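Side-chain contacts in Serine/threonine-protein kinase pknE (Mycobacterium tuberculosis, PDB 2H34), which phosphorylates serine and threonine residues of proteins with ATP, through the kinase domain described here, and is probably important for survival of the bacterium in its host during infection: residues A220-L225 and G285-A290; V137-Q142 and E163-S168. One frame throughout, in Å; residues are numbered along the deposited sequence.

Contact 1: A220-L225 and G285-A290; sequences ALTCVL and GDLSAA
L221, T222 and L225 present three side chains of helix 217-230 to L287, which reaches across from helix 284-293. The contact lies in the C-terminal lobe of the protein kinase fold, where helix 217-230, the F helix of the family, runs through the hydrophobic interior. The two short axes run nearly parallel, with a signed crossing angle of -27°, and are 11.0 Å apart at their closest, a separation that L287 bridges with its side chain. Its CG is anti to the backbone N (chi1 -157°) and CD1 continues the extended chain (chi2 -165°), while CD2 branches off toward L225. L221, pointing toward L287, meets it first. Its CD2 is 3.5 Å from CD1 of L287, and that same CD1 lies 3.9 Å from CB of L221, so the methyl rests alongside the base and one branch of the side chain. The next residue, T222, turns its hydroxyl rather than its methyl to the leucine, with OG1 3.6 Å from L287 CD1. This is packing; the hydroxyl hydrogen-bonds to the backbone O of I218 one turn earlier, with a weak hydrogen bond to G272 O as well, so the buried polar atom is satisfied within an otherwise apolar contact. V268 and I269 of helix 264-272 cover L287 and T222, respectively. One turn beyond L221, L225 takes up the other branch of L287. The two side chains lie alongside each other, heading opposite ways, and their methyls meet with L225 CD2 4.1 Å from L287 CD2.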
loop_
_atom_site.group_PDB
_atom_site.type_symbol
_atom_site.label_atom_id
_atom_site.label_comp_id
_atom_site.label_asym_id
_atom_site.label_seq_id
_atom_site.Cartn_x
_atom_site.Cartn_y
_atom_site.Cartn_z
ATOM N N ALA A 220 -5.328 -3.910 7.213
ATOM C CA ALA A 220 -5.280 -4.013 5.767
ATOM C C ALA A 220 -4.202 -5.012 5.305
ATOM O O ALA A 220 -4.493 -5.959 4.563
ATOM C CB ALA A 220 -5.051 -2.647 5.171
ATOM N N LEU A 221 -2.974 -4.830 5.788
ATOM C CA LEU A 221 -1.853 -5.691 5.384
ATOM C C LEU A 221 -2.134 -7.174 5.614
ATOM O O LEU A 221 -1.677 -8.029 4.853
ATOM C CB LEU A 221 -0.568 -5.286 6.104
ATOM C CG LEU A 221 0.759 -5.773 5.530
ATOM C CD1 LEU A 221 1.009 -5.154 4.177
ATOM C CD2 LEU A 221 1.906 -5.438 6.472
ATOM N N THR A 222 -2.895 -7.466 6.664
ATOM C CA THR A 222 -3.199 -8.842 7.014
ATOM C C THR A 222 -4.209 -9.440 6.024
ATOM O O THR A 222 -4.058 -10.594 5.608
ATOM C CB THR A 222 -3.668 -8.961 8.479
ATOM O OG1 THR A 222 -2.817 -8.170 9.307
ATOM C CG2 THR A 222 -3.603 -10.391 8.948
ATOM N N CYS A 223 -5.216 -8.658 5.633
ATOM C CA CYS A 223 -6.055 -9.023 4.492
ATOM C C CYS A 223 -5.184 -9.264 3.239
ATOM O O CYS A 223 -5.326 -10.281 2.550
ATOM C CB CYS A 223 -7.089 -7.937 4.206
ATOM S SG CYS A 223 -8.214 -7.560 5.577
ATOM N N VAL A 224 -4.258 -8.352 2.966
ATOM C CA VAL A 224 -3.408 -8.504 1.802
ATOM C C VAL A 224 -2.591 -9.801 1.891
ATOM O O VAL A 224 -2.513 -10.564 0.913
ATOM C CB VAL A 224 -2.495 -7.285 1.585
ATOM C CG1 VAL A 224 -1.499 -7.572 0.482
ATOM C CG2 VAL A 224 -3.316 -6.072 1.223
ATOM N N LEU A 225 -2.007 -10.058 3.062
ATOM C CA LEU A 225 -1.266 -11.290 3.287
ATOM C C LEU A 225 -2.167 -12.488 3.002
ATOM O O LEU A 225 -1.800 -13.385 2.233
ATOM C CB LEU A 225 -0.741 -11.344 4.722
ATOM C CG LEU A 225 -0.105 -12.660 5.209
ATOM C CD1 LEU A 225 1.099 -13.074 4.371
ATOM C CD2 LEU A 225 0.273 -12.556 6.678
ATOM N N GLY A 285 5.627 -4.511 11.692
ATOM C CA GLY A 285 6.847 -5.239 12.014
ATOM C C GLY A 285 6.533 -6.506 12.783
ATOM O O GLY A 285 7.068 -7.573 12.482
ATOM N N ASP A 286 5.633 -6.392 13.755
ATOM C CA ASP A 286 5.242 -7.538 14.565
ATOM C C ASP A 286 4.405 -8.514 13.771
ATOM O O ASP A 286 4.543 -9.729 13.936
ATOM C CB ASP A 286 4.511 -7.096 15.824
ATOM C CG ASP A 286 5.405 -6.326 16.770
ATOM O OD1 ASP A 286 4.860 -5.526 17.555
ATOM O OD2 ASP A 286 6.649 -6.505 16.725
ATOM N N LEU A 287 3.539 -7.982 12.913
ATOM C CA LEU A 287 2.860 -8.793 11.919
ATOM C C LEU A 287 3.889 -9.603 11.140
ATOM O O LEU A 287 3.860 -10.837 11.151
ATOM C CB LEU A 287 2.120 -7.889 10.947
ATOM C CG LEU A 287 0.929 -8.432 10.159
ATOM C CD1 LEU A 287 0.654 -7.473 9.036
ATOM C CD2 LEU A 287 1.136 -9.818 9.602
ATOM N N SER A 288 4.799 -8.893 10.468
ATOM C CA SER A 288 5.838 -9.525 9.663
ATOM C C SER A 288 6.505 -10.608 10.470
ATOM O O SER A 288 6.619 -11.738 10.009
ATOM C CB SER A 288 6.892 -8.510 9.200
ATOM O OG SER A 288 6.515 -7.883 7.988
ATOM N N ALA A 289 6.925 -10.267 11.686
ATOM C CA ALA A 289 7.714 -11.193 12.479
ATOM C C ALA A 289 6.921 -12.479 12.666
ATOM O O ALA A 289 7.426 -13.573 12.391
ATOM C CB ALA A 289 8.118 -10.574 13.812
ATOM N N ALA A 290 5.663 -12.331 13.080
ATOM C CA ALA A 290 4.782 -13.466 13.311
ATOM C C ALA A 290 4.601 -14.273 12.038
ATOM O O ALA A 290 4.646 -15.490 12.056
ATOM C CB ALA A 290 3.437 -12.989 13.832
#

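Contact 2: V137-Q142 and E163-S168; sequences VAIVRQ and ENILVS
I139 and I165 share one first torsion, chi1 -68° and -63° respectively, which sets CG2 of each anti to its own backbone N and brings these two branch methyls together between helix 133-152 and strand 165-167. They meet at 4.1 Å from I139 CG2 to I165 CG2, and the side chains run at a slant to each other. The longer arm of I139, beside its backbone N, serves the strand residue two positions on: its CD1 approaches V167 CG2 at 4.4 Å. I139 thus spans two strand positions, I165 and V167, that fall on the same side of the alternating chain. The strand follows the catalytic loop of the kinase fold and pairs on both edges, with 119-120 and 173-175. M124 of helix 121-128 packs on I139 and V167, while V224 of helix 217-230 touches I165. By comparison with other kinases, I165, L166 and V167, with L121 and V224, probably belong to the catalytic spine, the hydrophobic stack below the adenine site. Purely apolar and without a hydrogen bond across it, the contact of I139 with I165 and V167 depends on the burial and shape of branched aliphatic side chains, not on directional bonding.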
loop_
_atom_site.group_PDB
_atom_site.type_symbol
_atom_site.label_atom_id
_atom_site.label_comp_id
_atom_site.label_asym_id
_atom_site.label_seq_id
_atom_site.Cartn_x
_atom_site.Cartn_y
_atom_site.Cartn_z
ATOM N N VAL A 137 5.244 -13.767 2.363
ATOM C CA VAL A 137 5.833 -13.201 3.566
ATOM C C VAL A 137 6.880 -12.167 3.174
ATOM O O VAL A 137 6.808 -11.016 3.614
ATOM C CB VAL A 137 6.424 -14.296 4.511
ATOM C CG1 VAL A 137 7.045 -13.663 5.763
ATOM C CG2 VAL A 137 5.343 -15.289 4.930
ATOM N N ALA A 138 7.817 -12.553 2.314
ATOM C CA ALA A 138 8.845 -11.617 1.870
ATOM C C ALA A 138 8.216 -10.301 1.421
ATOM O O ALA A 138 8.648 -9.229 1.835
ATOM C CB ALA A 138 9.677 -12.213 0.770
ATOM N N ILE A 139 7.169 -10.377 0.605
ATOM C CA ILE A 139 6.496 -9.164 0.153
ATOM C C ILE A 139 5.843 -8.416 1.318
ATOM O O ILE A 139 6.095 -7.229 1.501
ATOM C CB ILE A 139 5.547 -9.433 -1.042
ATOM C CG1 ILE A 139 6.404 -9.814 -2.259
ATOM C CG2 ILE A 139 4.704 -8.201 -1.362
ATOM C CD1 ILE A 139 5.759 -10.765 -3.211
ATOM N N VAL A 140 5.062 -9.105 2.142
ATOM C CA VAL A 140 4.435 -8.439 3.294
ATOM C C VAL A 140 5.461 -7.738 4.191
ATOM O O VAL A 140 5.234 -6.619 4.643
ATOM C CB VAL A 140 3.558 -9.412 4.100
ATOM C CG1 VAL A 140 3.100 -8.791 5.394
ATOM C CG2 VAL A 140 2.344 -9.804 3.271
ATOM N N ARG A 141 6.605 -8.382 4.401
ATOM C CA ARG A 141 7.645 -7.836 5.277
ATOM C C ARG A 141 8.109 -6.458 4.828
ATOM O O ARG A 141 8.142 -5.531 5.626
ATOM C CB ARG A 141 8.830 -8.806 5.429
ATOM C CG ARG A 141 9.758 -8.447 6.587
ATOM C CD ARG A 141 11.020 -9.275 6.632
ATOM N NE ARG A 141 10.717 -10.709 6.641
ATOM C CZ ARG A 141 11.173 -11.583 5.739
ATOM N NH1 ARG A 141 11.978 -11.180 4.754
ATOM N NH2 ARG A 141 10.832 -12.870 5.821
ATOM N N GLN A 142 8.423 -6.333 3.542
ATOM C CA GLN A 142 8.881 -5.073 2.952
ATOM C C GLN A 142 7.852 -3.949 2.983
ATOM O O GLN A 142 8.218 -2.810 3.219
ATOM C CB GLN A 142 9.315 -5.268 1.506
ATOM C CG GLN A 142 10.419 -6.245 1.291
ATOM C CD GLN A 142 10.581 -6.576 -0.172
ATOM O OE1 GLN A 142 10.100 -7.609 -0.632
ATOM N NE2 GLN A 142 11.243 -5.696 -0.922
ATOM N N GLU A 163 -2.895 -3.143 -5.184
ATOM C CA GLU A 163 -2.705 -2.201 -6.268
ATOM C C GLU A 163 -1.780 -1.047 -5.834
ATOM O O GLU A 163 -1.428 -0.196 -6.641
ATOM C CB GLU A 163 -4.070 -1.681 -6.729
ATOM C CG GLU A 163 -5.146 -2.799 -7.003
ATOM C CD GLU A 163 -5.941 -3.294 -5.740
ATOM O OE1 GLU A 163 -6.511 -2.446 -5.005
ATOM O OE2 GLU A 163 -6.034 -4.533 -5.500
ATOM N N ASN A 164 -1.377 -1.033 -4.564
ATOM C CA ASN A 164 -0.435 -0.033 -4.050
ATOM C C ASN A 164 0.913 -0.663 -3.775
ATOM O O ASN A 164 1.783 -0.059 -3.127
ATOM C CB ASN A 164 -0.934 0.556 -2.728
ATOM C CG ASN A 164 -2.217 1.335 -2.873
ATOM O OD1 ASN A 164 -3.143 1.176 -2.063
ATOM N ND2 ASN A 164 -2.290 2.190 -3.898
ATOM N N ILE A 165 1.059 -1.903 -4.234
ATOM C CA ILE A 165 2.246 -2.700 -3.982
ATOM C C ILE A 165 2.877 -3.047 -5.332
ATOM O O ILE A 165 2.247 -3.670 -6.189
ATOM C CB ILE A 165 1.902 -3.967 -3.169
ATOM C CG1 ILE A 165 1.355 -3.578 -1.802
ATOM C CG2 ILE A 165 3.119 -4.850 -2.995
ATOM C CD1 ILE A 165 0.735 -4.726 -1.020
ATOM N N LEU A 166 4.123 -2.623 -5.505
ATOM C CA LEU A 166 4.825 -2.735 -6.766
ATOM C C LEU A 166 6.021 -3.641 -6.595
ATOM O O LEU A 166 6.927 -3.336 -5.820
ATOM C CB LEU A 166 5.283 -1.349 -7.222
ATOM C CG LEU A 166 5.877 -1.191 -8.632
ATOM C CD1 LEU A 166 4.844 -1.496 -9.719
ATOM C CD2 LEU A 166 6.460 0.210 -8.807
ATOM N N VAL A 167 6.032 -4.749 -7.322
ATOM C CA VAL A 167 7.070 -5.754 -7.145
ATOM C C VAL A 167 8.098 -5.645 -8.276
ATOM O O VAL A 167 7.760 -5.770 -9.449
ATOM C CB VAL A 167 6.450 -7.159 -7.025
ATOM C CG1 VAL A 167 7.495 -8.214 -6.852
ATOM C CG2 VAL A 167 5.538 -7.189 -5.843
ATOM N N SER A 168 9.346 -5.383 -7.909
ATOM C CA SER A 168 10.400 -5.163 -8.882
ATOM C C SER A 168 11.224 -6.419 -9.101
ATOM O O SER A 168 10.803 -7.515 -8.749
ATOM C CB SER A 168 11.305 -4.021 -8.434
ATOM O OG SER A 168 10.556 -2.837 -8.278
#

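Both contacts lie in the C-terminal lobe, their centres 11 Å apart, and both segments of contact 2 precede those of contact 1 along the chain. Four elements take part, helices 133-152, 217-230 and 284-293 and strand 165-167. V140, the neighbour of I139, joins the two contacts directly, with its CG1 3.7 Å from L221 CD2 and its CG2 3.7 Å from L225 CD1. Helix 133-152 therefore faces the short sheet through I139 and helix 217-230 through V140. With V224 of helix 217-230 also touching I165, the contacts lie in one apolar interior near the catalytic loop, whose predicted proton acceptor D159 lies about 9 Å from L221 and 10 Å from I165, side chain to side chain.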